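Local coordinates for hypothetical protein HP_0496 (Helicobacter pylori, PDB 2PZH), which hydrolyses the thioester bond of acyl-CoAs, including long-chain fatty acyl-CoAs and benzoyl-CoA, and may take part in phospholipid metabolism, at residues 33-38 and 47-52; 73-78 and 106-111; 111-116 and 120-125. One frame throughout, in Å; residues are numbered along the deposited sequence.

All three contacts gather around strand 102-114 of the hot-dog fold. Interaction 1 comes first along the chain and joins the end of helix 22-36 to strand 47-58, the neighbour of 102-114. Interaction 2 ties strand 67-77 to 102-114 across the strand between them, and interaction 3 lies within the hairpin that leads into helix 126-133. Centres lie about 13 Å apart for interactions 1 and 2, about 12 Å for interactions 1 and 3, and about 15 Å for interactions 2 and 3. Interactions 2 and 3 share Phe-111. Backbone hydrogen bonds such as Arg-52 N to Lys-110 O join strand 47-58 to strand 102-114, so one sheet links all three contacts.

Interaction 1: 33-38 and 47-52; sequences EFFFKQ and GVFVIR
Phe-35, in the last part of helix 22-36, meets Phe-49 of strand 47-58, and these two rings make the whole contact. In the hot-dog fold this long helix is the sausage and the antiparallel sheet is the bun, so the pair is a point where sausage touches bun. The backbones are well separated, with the Phe-35 CA and Phe-49 CA atoms 12.3 Å apart, and between these two segments only the two rings bridge the span. Each points its CG anti to its carbonyl carbon (chi1 -65° for Phe-35, -77° for Phe-49), which sends the two rings into the space between helix and sheet. There they cross obliquely, neither stacked nor edge-to-face, with planes at 62° and centroids 6.0 Å apart. The meeting is small, about 59 Å² in all. Each ring has a second aromatic partner: Phe-35 packs edge-to-face with Phe-128 of the C-terminal helix, and Phe-49 does the same with Phe-113 of strand 102-114. Phe-128, Phe-35, Phe-49 and Phe-113 thus form a chain of ring contacts from that helix to the sheet. In the middle, Phe-35 CZ lies 3.9 Å from Phe-49 CE2, which is also 4.2 Å from Phe-35 CE1.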
loop_
_atom_site.group_PDB
_atom_site.type_symbol
_atom_site.label_atom_id
_atom_site.label_comp_id
_atom_site.label_asym_id
_atom_site.label_seq_id
_atom_site.Cartn_x
_atom_site.Cartn_y
_atom_site.Cartn_z
ATOM N N GLU A 33 -4.380 4.413 -17.238
ATOM C CA GLU A 33 -3.483 4.313 -18.379
ATOM C C GLU A 33 -4.204 4.634 -19.705
ATOM O O GLU A 33 -3.588 5.156 -20.621
ATOM C CB GLU A 33 -2.793 2.955 -18.423
ATOM C CG GLU A 33 -1.623 2.879 -19.415
ATOM C CD GLU A 33 -0.418 3.740 -19.026
ATOM O OE1 GLU A 33 -0.298 4.163 -17.852
ATOM O OE2 GLU A 33 0.433 3.989 -19.905
ATOM N N PHE A 34 -5.496 4.345 -19.807
ATOM C CA PHE A 34 -6.227 4.709 -21.039
ATOM C C PHE A 34 -6.152 6.222 -21.286
ATOM O O PHE A 34 -6.066 6.678 -22.445
ATOM C CB PHE A 34 -7.695 4.274 -20.977
ATOM C CG PHE A 34 -7.911 2.811 -21.256
ATOM C CD1 PHE A 34 -7.659 2.280 -22.517
ATOM C CD2 PHE A 34 -8.381 1.968 -20.261
ATOM C CE1 PHE A 34 -7.866 0.930 -22.770
ATOM C CE2 PHE A 34 -8.585 0.623 -20.505
ATOM C CZ PHE A 34 -8.339 0.102 -21.764
ATOM N N PHE A 35 -6.199 6.997 -20.200
ATOM C CA PHE A 35 -6.078 8.433 -20.313
ATOM C C PHE A 35 -4.624 8.806 -20.530
ATOM O O PHE A 35 -4.316 9.554 -21.442
ATOM C CB PHE A 35 -6.629 9.147 -19.088
ATOM C CG PHE A 35 -8.107 8.982 -18.907
ATOM C CD1 PHE A 35 -8.978 10.009 -19.239
ATOM C CD2 PHE A 35 -8.628 7.802 -18.398
ATOM C CE1 PHE A 35 -10.347 9.868 -19.061
ATOM C CE2 PHE A 35 -10.004 7.649 -18.218
ATOM C CZ PHE A 35 -10.863 8.685 -18.556
ATOM N N PHE A 36 -3.725 8.297 -19.690
ATOM C CA PHE A 36 -2.300 8.600 -19.867
ATOM C C PHE A 36 -1.831 8.341 -21.303
ATOM O O PHE A 36 -1.007 9.102 -21.839
ATOM C CB PHE A 36 -1.431 7.804 -18.890
ATOM C CG PHE A 36 -1.704 8.104 -17.427
ATOM C CD1 PHE A 36 -2.217 9.315 -17.025
ATOM C CD2 PHE A 36 -1.387 7.160 -16.452
ATOM C CE1 PHE A 36 -2.472 9.579 -15.666
ATOM C CE2 PHE A 36 -1.611 7.419 -15.107
ATOM C CZ PHE A 36 -2.159 8.628 -14.713
ATOM N N LYS A 37 -2.344 7.279 -21.927
ATOM C CA LYS A 37 -1.929 6.931 -23.293
ATOM C C LYS A 37 -2.442 7.911 -24.361
ATOM O O LYS A 37 -1.948 7.903 -25.500
ATOM C CB LYS A 37 -2.290 5.480 -23.639
ATOM C CG LYS A 37 -1.319 4.481 -23.027
ATOM C CD LYS A 37 -1.584 3.043 -23.478
ATOM C CE LYS A 37 -0.564 2.104 -22.845
ATOM N NZ LYS A 37 -0.756 0.689 -23.275
ATOM N N GLN A 38 -3.406 8.752 -23.984
ATOM C CA GLN A 38 -3.885 9.847 -24.828
ATOM C C GLN A 38 -3.363 11.175 -24.287
ATOM O O GLN A 38 -3.918 12.248 -24.561
ATOM C CB GLN A 38 -5.416 9.863 -24.885
ATOM C CG GLN A 38 -6.035 8.516 -25.250
ATOM C CD GLN A 38 -5.736 8.083 -26.677
ATOM O OE1 GLN A 38 -5.562 8.915 -27.563
ATOM N NE2 GLN A 38 -5.685 6.772 -26.906
ATOM N N GLY A 47 -13.488 19.158 -12.709
ATOM C CA GLY A 47 -14.176 17.906 -12.437
ATOM C C GLY A 47 -13.255 16.723 -12.254
ATOM O O GLY A 47 -12.107 16.742 -12.697
ATOM N N VAL A 48 -13.783 15.687 -11.603
ATOM C CA VAL A 48 -13.022 14.485 -11.301
ATOM C C VAL A 48 -13.978 13.278 -11.288
ATOM O O VAL A 48 -15.180 13.428 -11.043
ATOM C CB VAL A 48 -12.251 14.665 -9.963
ATOM C CG1 VAL A 48 -13.109 14.235 -8.768
ATOM C CG2 VAL A 48 -10.918 13.947 -9.995
ATOM N N PHE A 49 -13.460 12.085 -11.591
ATOM C CA PHE A 49 -14.290 10.881 -11.536
ATOM C C PHE A 49 -14.369 10.405 -10.113
ATOM O O PHE A 49 -13.390 10.470 -9.383
ATOM C CB PHE A 49 -13.706 9.756 -12.392
ATOM C CG PHE A 49 -13.940 9.937 -13.856
ATOM C CD1 PHE A 49 -15.165 9.613 -14.413
ATOM C CD2 PHE A 49 -12.939 10.444 -14.676
ATOM C CE1 PHE A 49 -15.394 9.786 -15.769
ATOM C CE2 PHE A 49 -13.164 10.622 -16.041
ATOM C CZ PHE A 49 -14.389 10.289 -16.580
ATOM N N VAL A 50 -15.533 9.932 -9.706
ATOM C CA VAL A 50 -15.642 9.390 -8.362
ATOM C C VAL A 50 -16.328 8.051 -8.402
ATOM O O VAL A 50 -17.374 7.881 -9.033
ATOM C CB VAL A 50 -16.347 10.344 -7.370
ATOM C CG1 VAL A 50 -15.515 11.607 -7.189
ATOM C CG2 VAL A 50 -17.759 10.668 -7.826
ATOM N N ILE A 51 -15.705 7.091 -7.736
ATOM C CA ILE A 51 -16.227 5.747 -7.674
ATOM C C ILE A 51 -17.477 5.748 -6.810
ATOM O O ILE A 51 -17.492 6.325 -5.716
ATOM C CB ILE A 51 -15.123 4.762 -7.195
ATOM C CG1 ILE A 51 -15.608 3.314 -7.205
ATOM C CG2 ILE A 51 -14.545 5.188 -5.843
ATOM C CD1 ILE A 51 -14.446 2.331 -7.436
ATOM N N ARG A 52 -18.538 5.156 -7.349
ATOM C CA ARG A 52 -19.818 5.042 -6.665
ATOM C C ARG A 52 -19.964 3.678 -6.026
ATOM O O ARG A 52 -20.418 3.554 -4.901
ATOM C CB ARG A 52 -20.983 5.208 -7.652
ATOM C CG ARG A 52 -21.070 6.542 -8.355
ATOM C CD ARG A 52 -21.243 7.654 -7.351
ATOM N NE ARG A 52 -21.682 8.881 -7.998
ATOM C CZ ARG A 52 -21.631 10.080 -7.431
ATOM N NH1 ARG A 52 -21.150 10.215 -6.203
ATOM N NH2 ARG A 52 -22.051 11.143 -8.105
#

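Interaction 2: 73-78 and 106-111; sequences QIKELR and ASEIKF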
loop_
_atom_site.group_PDB
_atom_site.type_symbol
_atom_site.label_atom_id
_atom_site.label_comp_id
_atom_site.label_asym_id
_atom_site.label_seq_id
_atom_site.Cartn_x
_atom_site.Cartn_y
_atom_site.Cartn_z
ATOM N N GLN A 73 -13.712 -3.147 -20.361
ATOM C CA GLN A 73 -14.761 -2.806 -21.327
ATOM C C GLN A 73 -15.822 -1.863 -20.729
ATOM O O GLN A 73 -16.036 -1.849 -19.531
ATOM C CB GLN A 73 -15.386 -4.069 -21.919
ATOM C CG GLN A 73 -16.348 -4.822 -21.031
ATOM C CD GLN A 73 -16.953 -6.020 -21.750
ATOM O OE1 GLN A 73 -16.437 -6.455 -22.783
ATOM N NE2 GLN A 73 -18.056 -6.545 -21.220
ATOM N N ILE A 74 -16.458 -1.057 -21.572
ATOM C CA ILE A 74 -17.538 -0.196 -21.119
ATOM C C ILE A 74 -18.839 -1.003 -21.091
ATOM O O ILE A 74 -19.292 -1.498 -22.116
ATOM C CB ILE A 74 -17.724 1.040 -22.041
ATOM C CG1 ILE A 74 -16.406 1.813 -22.216
ATOM C CG2 ILE A 74 -18.828 1.937 -21.502
ATOM C CD1 ILE A 74 -15.799 2.351 -20.937
ATOM N N LYS A 75 -19.423 -1.153 -19.910
ATOM C CA LYS A 75 -20.684 -1.842 -19.761
ATOM C C LYS A 75 -21.756 -0.897 -20.268
ATOM O O LYS A 75 -22.589 -1.260 -21.114
ATOM C CB LYS A 75 -20.933 -2.148 -18.277
ATOM C CG LYS A 75 -21.813 -3.353 -17.981
ATOM C CD LYS A 75 -21.014 -4.651 -18.155
ATOM C CE LYS A 75 -21.343 -5.691 -17.094
ATOM N NZ LYS A 75 -22.761 -6.135 -17.192
ATOM N N GLU A 76 -21.705 0.333 -19.760
ATOM C CA GLU A 76 -22.741 1.319 -19.992
ATOM C C GLU A 76 -22.137 2.708 -19.871
ATOM O O GLU A 76 -21.399 2.990 -18.919
ATOM C CB GLU A 76 -23.857 1.150 -18.960
ATOM C CG GLU A 76 -24.925 2.230 -18.983
ATOM C CD GLU A 76 -26.024 2.001 -17.946
ATOM O OE1 GLU A 76 -25.754 1.339 -16.919
ATOM O OE2 GLU A 76 -27.161 2.487 -18.152
ATOM N N LEU A 77 -22.436 3.575 -20.835
ATOM C CA LEU A 77 -21.955 4.952 -20.780
ATOM C C LEU A 77 -23.126 5.910 -20.937
ATOM O O LEU A 77 -23.777 5.937 -21.990
ATOM C CB LEU A 77 -20.929 5.213 -21.888
ATOM C CG LEU A 77 -19.760 6.191 -21.668
ATOM C CD1 LEU A 77 -19.209 6.653 -23.013
ATOM C CD2 LEU A 77 -20.132 7.392 -20.800
ATOM N N ARG A 78 -23.382 6.699 -19.895
ATOM C CA ARG A 78 -24.452 7.698 -19.906
ATOM C C ARG A 78 -23.877 9.104 -19.789
ATOM O O ARG A 78 -22.666 9.282 -19.658
ATOM C CB ARG A 78 -25.432 7.458 -18.760
ATOM C CG ARG A 78 -26.066 6.084 -18.765
ATOM C CD ARG A 78 -26.949 5.862 -19.985
ATOM N NE ARG A 78 -27.544 4.529 -19.939
ATOM C CZ ARG A 78 -27.957 3.848 -21.002
ATOM N NH1 ARG A 78 -27.847 4.368 -22.217
ATOM N NH2 ARG A 78 -28.484 2.641 -20.847
ATOM N N ALA A 106 -12.796 -10.447 -11.183
ATOM C CA ALA A 106 -13.614 -9.623 -12.065
ATOM C C ALA A 106 -14.273 -8.532 -11.245
ATOM O O ALA A 106 -14.563 -8.724 -10.056
ATOM C CB ALA A 106 -14.664 -10.457 -12.778
ATOM N N SER A 107 -14.512 -7.383 -11.862
ATOM C CA SER A 107 -15.276 -6.343 -11.178
ATOM C C SER A 107 -16.196 -5.601 -12.128
ATOM O O SER A 107 -15.986 -5.578 -13.340
ATOM C CB SER A 107 -14.366 -5.354 -10.459
ATOM O OG SER A 107 -13.474 -4.708 -11.349
ATOM N N GLU A 108 -17.232 -5.013 -11.561
ATOM C CA GLU A 108 -18.056 -4.075 -12.270
ATOM C C GLU A 108 -18.042 -2.861 -11.390
ATOM O O GLU A 108 -18.375 -2.953 -10.212
ATOM C CB GLU A 108 -19.486 -4.598 -12.398
ATOM C CG GLU A 108 -20.407 -3.626 -13.099
ATOM C CD GLU A 108 -21.820 -4.173 -13.279
ATOM O OE1 GLU A 108 -21.966 -5.348 -13.684
ATOM O OE2 GLU A 108 -22.782 -3.407 -13.045
ATOM N N ILE A 109 -17.652 -1.731 -11.958
ATOM C CA ILE A 109 -17.465 -0.516 -11.178
ATOM C C ILE A 109 -18.176 0.641 -11.843
ATOM O O ILE A 109 -18.031 0.853 -13.055
ATOM C CB ILE A 109 -15.972 -0.189 -11.041
ATOM C CG1 ILE A 109 -15.239 -1.413 -10.473
ATOM C CG2 ILE A 109 -15.780 1.049 -10.149
ATOM C CD1 ILE A 109 -13.730 -1.383 -10.633
ATOM N N LYS A 110 -18.935 1.386 -11.043
ATOM C CA LYS A 110 -19.671 2.550 -11.515
ATOM C C LYS A 110 -18.996 3.832 -11.026
ATOM O O LYS A 110 -18.617 3.934 -9.861
ATOM C CB LYS A 110 -21.109 2.486 -11.006
ATOM C CG LYS A 110 -22.006 3.646 -11.433
ATOM C CD LYS A 110 -23.455 3.361 -11.013
ATOM C CE LYS A 110 -24.417 4.417 -11.510
ATOM N NZ LYS A 110 -24.536 5.537 -10.545
ATOM N N PHE A 111 -18.823 4.779 -11.939
ATOM C CA PHE A 111 -18.198 6.059 -11.645
ATOM C C PHE A 111 -19.176 7.169 -11.991
ATOM O O PHE A 111 -19.923 7.055 -12.958
ATOM C CB PHE A 111 -16.940 6.256 -12.486
ATOM C CG PHE A 111 -15.933 5.166 -12.329
ATOM C CD1 PHE A 111 -14.913 5.274 -11.405
ATOM C CD2 PHE A 111 -16.007 4.024 -13.121
ATOM C CE1 PHE A 111 -13.998 4.248 -11.263
ATOM C CE2 PHE A 111 -15.107 3.008 -12.985
ATOM C CZ PHE A 111 -14.093 3.119 -12.057
#
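Two nitrogens of Arg-78 hold OE2 of Glu-76, while the preceding residue, Lys-75, reaches across to Glu-108. In the first of these, Arg-78 NE gives a salt-bridging hydrogen bond of 2.7 Å to Glu-76 OE2, meeting that oxygen on its anti side. The bond is bent, 139° at the hydrogen, and Glu-76 OE2 sits somewhat out of the guanidinium plane. A second, weak bond of 3.0 Å runs from Arg-78 NH2 to the same Glu-76 OE2, so one carboxylate oxygen takes both donors.

The contact between the segments is looser. Lys-75 NZ stands 3.7 Å from Glu-108 OE1, a long salt bridge, and the methylene Lys-75 CE is nearer to that oxygen, at 3.5 Å. Glu-108 holds CG anti to its backbone N (chi1 178°) and stays extended to its carboxylate; Lys-75 bends at each later torsion, beginning with chi2 at 78°, and brings its CE and NZ up to Glu-108 OE1, the two side chains crossing at about a right angle.

Between strands 67-77 and 102-114 lies strand 81-92, hydrogen-bonded to both in the antiparallel sheet of the hot-dog fold. That explains the gap of 8.2 Å between Lys-75 CA and Glu-108 CA: the two side chains meet above the middle strand, where Glu-108 also packs on Val-83. Lys-75 and Glu-76 both face Val-83, a classic beta bulge, and the chain turns a corner here. Ser-107 and Ile-109, the neighbours of Glu-108 in the strand, touch Cys-27 and Arg-31 of helix 22-36, which puts the ion pair on the sheet surface turned from that helix. Lys-110 makes a cation-pi contact with Phe-81. Glu-76 OE1 is 6.8 Å from Glu-108 OE2, and the nearby positive charges of Lys-75 and Arg-78 probably ease any repulsion.

Interaction 3: 111-116 and 120-125; sequences FGFVNR and SPIAIP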
loop_
_atom_site.group_PDB
_atom_site.type_symbol
_atom_site.label_atom_id
_atom_site.label_comp_id
_atom_site.label_asym_id
_atom_site.label_seq_id
_atom_site.Cartn_x
_atom_site.Cartn_y
_atom_site.Cartn_z
ATOM N N PHE A 111 -18.823 4.779 -11.939
ATOM C CA PHE A 111 -18.198 6.059 -11.645
ATOM C C PHE A 111 -19.176 7.169 -11.991
ATOM O O PHE A 111 -19.923 7.055 -12.958
ATOM C CB PHE A 111 -16.940 6.256 -12.486
ATOM C CG PHE A 111 -15.933 5.166 -12.329
ATOM C CD1 PHE A 111 -14.913 5.274 -11.405
ATOM C CD2 PHE A 111 -16.007 4.024 -13.121
ATOM C CE1 PHE A 111 -13.998 4.248 -11.263
ATOM C CE2 PHE A 111 -15.107 3.008 -12.985
ATOM C CZ PHE A 111 -14.093 3.119 -12.057
ATOM N N GLY A 112 -19.169 8.229 -11.198
ATOM C CA GLY A 112 -19.839 9.469 -11.572
ATOM C C GLY A 112 -18.772 10.509 -11.861
ATOM O O GLY A 112 -17.595 10.271 -11.622
ATOM N N PHE A 113 -19.172 11.660 -12.390
ATOM C CA PHE A 113 -18.246 12.777 -12.539
ATOM C C PHE A 113 -18.793 13.924 -11.696
ATOM O O PHE A 113 -19.997 14.168 -11.675
ATOM C CB PHE A 113 -18.096 13.184 -14.007
ATOM C CG PHE A 113 -16.834 13.951 -14.300
ATOM C CD1 PHE A 113 -15.619 13.288 -14.434
ATOM C CD2 PHE A 113 -16.861 15.329 -14.460
ATOM C CE1 PHE A 113 -14.440 13.986 -14.713
ATOM C CE2 PHE A 113 -15.689 16.038 -14.737
ATOM C CZ PHE A 113 -14.473 15.363 -14.864
ATOM N N VAL A 114 -17.915 14.595 -10.963
ATOM C CA VAL A 114 -18.365 15.593 -9.995
ATOM C C VAL A 114 -17.456 16.816 -9.989
ATOM O O VAL A 114 -16.293 16.728 -10.372
ATOM C CB VAL A 114 -18.423 14.993 -8.560
ATOM C CG1 VAL A 114 -19.520 13.922 -8.464
ATOM C CG2 VAL A 114 -17.077 14.419 -8.170
ATOM N N ASN A 115 -18.000 17.960 -9.575
ATOM C CA ASN A 115 -17.168 19.124 -9.278
ATOM C C ASN A 115 -16.345 18.844 -8.026
ATOM O O ASN A 115 -16.817 18.172 -7.110
ATOM C CB ASN A 115 -18.032 20.370 -9.069
ATOM C CG ASN A 115 -17.215 21.588 -8.669
ATOM O OD1 ASN A 115 -16.797 21.721 -7.512
ATOM N ND2 ASN A 115 -16.985 22.488 -9.626
ATOM N N ARG A 116 -15.120 19.359 -7.978
ATOM C CA ARG A 116 -14.233 19.081 -6.842
ATOM C C ARG A 116 -14.755 19.638 -5.509
ATOM O O ARG A 116 -14.890 18.901 -4.529
ATOM C CB ARG A 116 -12.821 19.608 -7.110
ATOM C CG ARG A 116 -11.993 18.749 -8.046
ATOM C CD ARG A 116 -10.559 19.242 -8.092
ATOM N NE ARG A 116 -9.776 18.557 -9.115
ATOM C CZ ARG A 116 -9.796 18.874 -10.405
ATOM N NH1 ARG A 116 -9.047 18.197 -11.263
ATOM N NH2 ARG A 116 -10.563 19.868 -10.838
ATOM N N SER A 120 -20.811 17.818 -6.503
ATOM C CA SER A 120 -22.116 17.679 -7.133
ATOM C C SER A 120 -21.979 16.989 -8.483
ATOM O O SER A 120 -21.011 17.230 -9.199
ATOM C CB SER A 120 -22.749 19.059 -7.334
ATOM O OG SER A 120 -24.119 18.948 -7.676
ATOM N N PRO A 121 -22.958 16.138 -8.833
ATOM C CA PRO A 121 -22.959 15.410 -10.100
ATOM C C PRO A 121 -23.028 16.338 -11.311
ATOM O O PRO A 121 -23.966 17.137 -11.432
ATOM C CB PRO A 121 -24.232 14.553 -10.015
ATOM C CG PRO A 121 -25.087 15.221 -9.011
ATOM C CD PRO A 121 -24.146 15.828 -8.020
ATOM N N ILE A 122 -22.023 16.242 -12.179
ATOM C CA ILE A 122 -22.022 16.939 -13.459
ATOM C C ILE A 122 -21.839 15.932 -14.593
ATOM O O ILE A 122 -21.554 14.754 -14.353
ATOM C CB ILE A 122 -20.924 18.035 -13.533
ATOM C CG1 ILE A 122 -19.532 17.424 -13.362
ATOM C CG2 ILE A 122 -21.177 19.121 -12.467
ATOM C CD1 ILE A 122 -18.386 18.410 -13.523
ATOM N N ALA A 123 -22.025 16.391 -15.826
ATOM C CA ALA A 123 -21.876 15.523 -16.985
ATOM C C ALA A 123 -20.417 15.132 -17.151
ATOM O O ALA A 123 -19.514 15.908 -16.827
ATOM C CB ALA A 123 -22.382 16.219 -18.234
ATOM N N ILE A 124 -20.186 13.921 -17.649
ATOM C CA ILE A 124 -18.841 13.514 -18.029
ATOM C C ILE A 124 -18.384 14.470 -19.151
ATOM O O ILE A 124 -19.155 14.762 -20.063
ATOM C CB ILE A 124 -18.815 12.029 -18.473
ATOM C CG1 ILE A 124 -19.086 11.116 -17.268
ATOM C CG2 ILE A 124 -17.480 11.670 -19.105
ATOM C CD1 ILE A 124 -19.463 9.686 -17.625
ATOM N N PRO A 125 -17.145 14.994 -19.066
ATOM C CA PRO A 125 -16.686 15.899 -20.122
ATOM C C PRO A 125 -16.781 15.229 -21.490
ATOM O O PRO A 125 -16.508 14.033 -21.607
ATOM C CB PRO A 125 -15.222 16.140 -19.764
ATOM C CG PRO A 125 -15.139 15.887 -18.291
ATOM C CD PRO A 125 -16.120 14.791 -18.026
#
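Over one face of the Phe-113 ring sits the pyrrolidine of Pro-125, its CD almost directly above the ring centre in a CH-pi contact and its CG 3.5 Å from Phe-113 CZ. The other face takes the Gly-47 to Val-48 peptide, toward the rim, with Val-48 N 3.3 Å from Phe-113 CZ. At the ring's edge, near its plane, comes Ile-122, whose CD1 is 3.6 Å from Phe-113 CD2. Ile-122 gets there by placing CG1 between its backbone N and carbonyl carbon (chi1 61°), turning the longer branch toward the phenylalanine. At the root of the side chain, Ile-124 CG1 rests against Phe-113 CB.

The backbone beneath is a beta hairpin, the end of strand 102-114 turning back into the short, weakly bonded strand 121-122. Ile-122 N donates to Phe-113 O at 2.9 Å, and Asn-115 N to Ser-120 O at 3.1 Å. Between the two bonds lies the non-hydrogen-bonded pair Val-114 and Pro-121, their CA atoms 4.6 Å apart; Ser-120 O also takes a CA-H...O contact of 3.2 Å from Val-114 CA. Within the turn, Asn-115 OD1 accepts from Thr-118 N. Beyond Ile-122 the chain wraps around the phenylalanine to Pro-125, at the N-cap of helix 126-133.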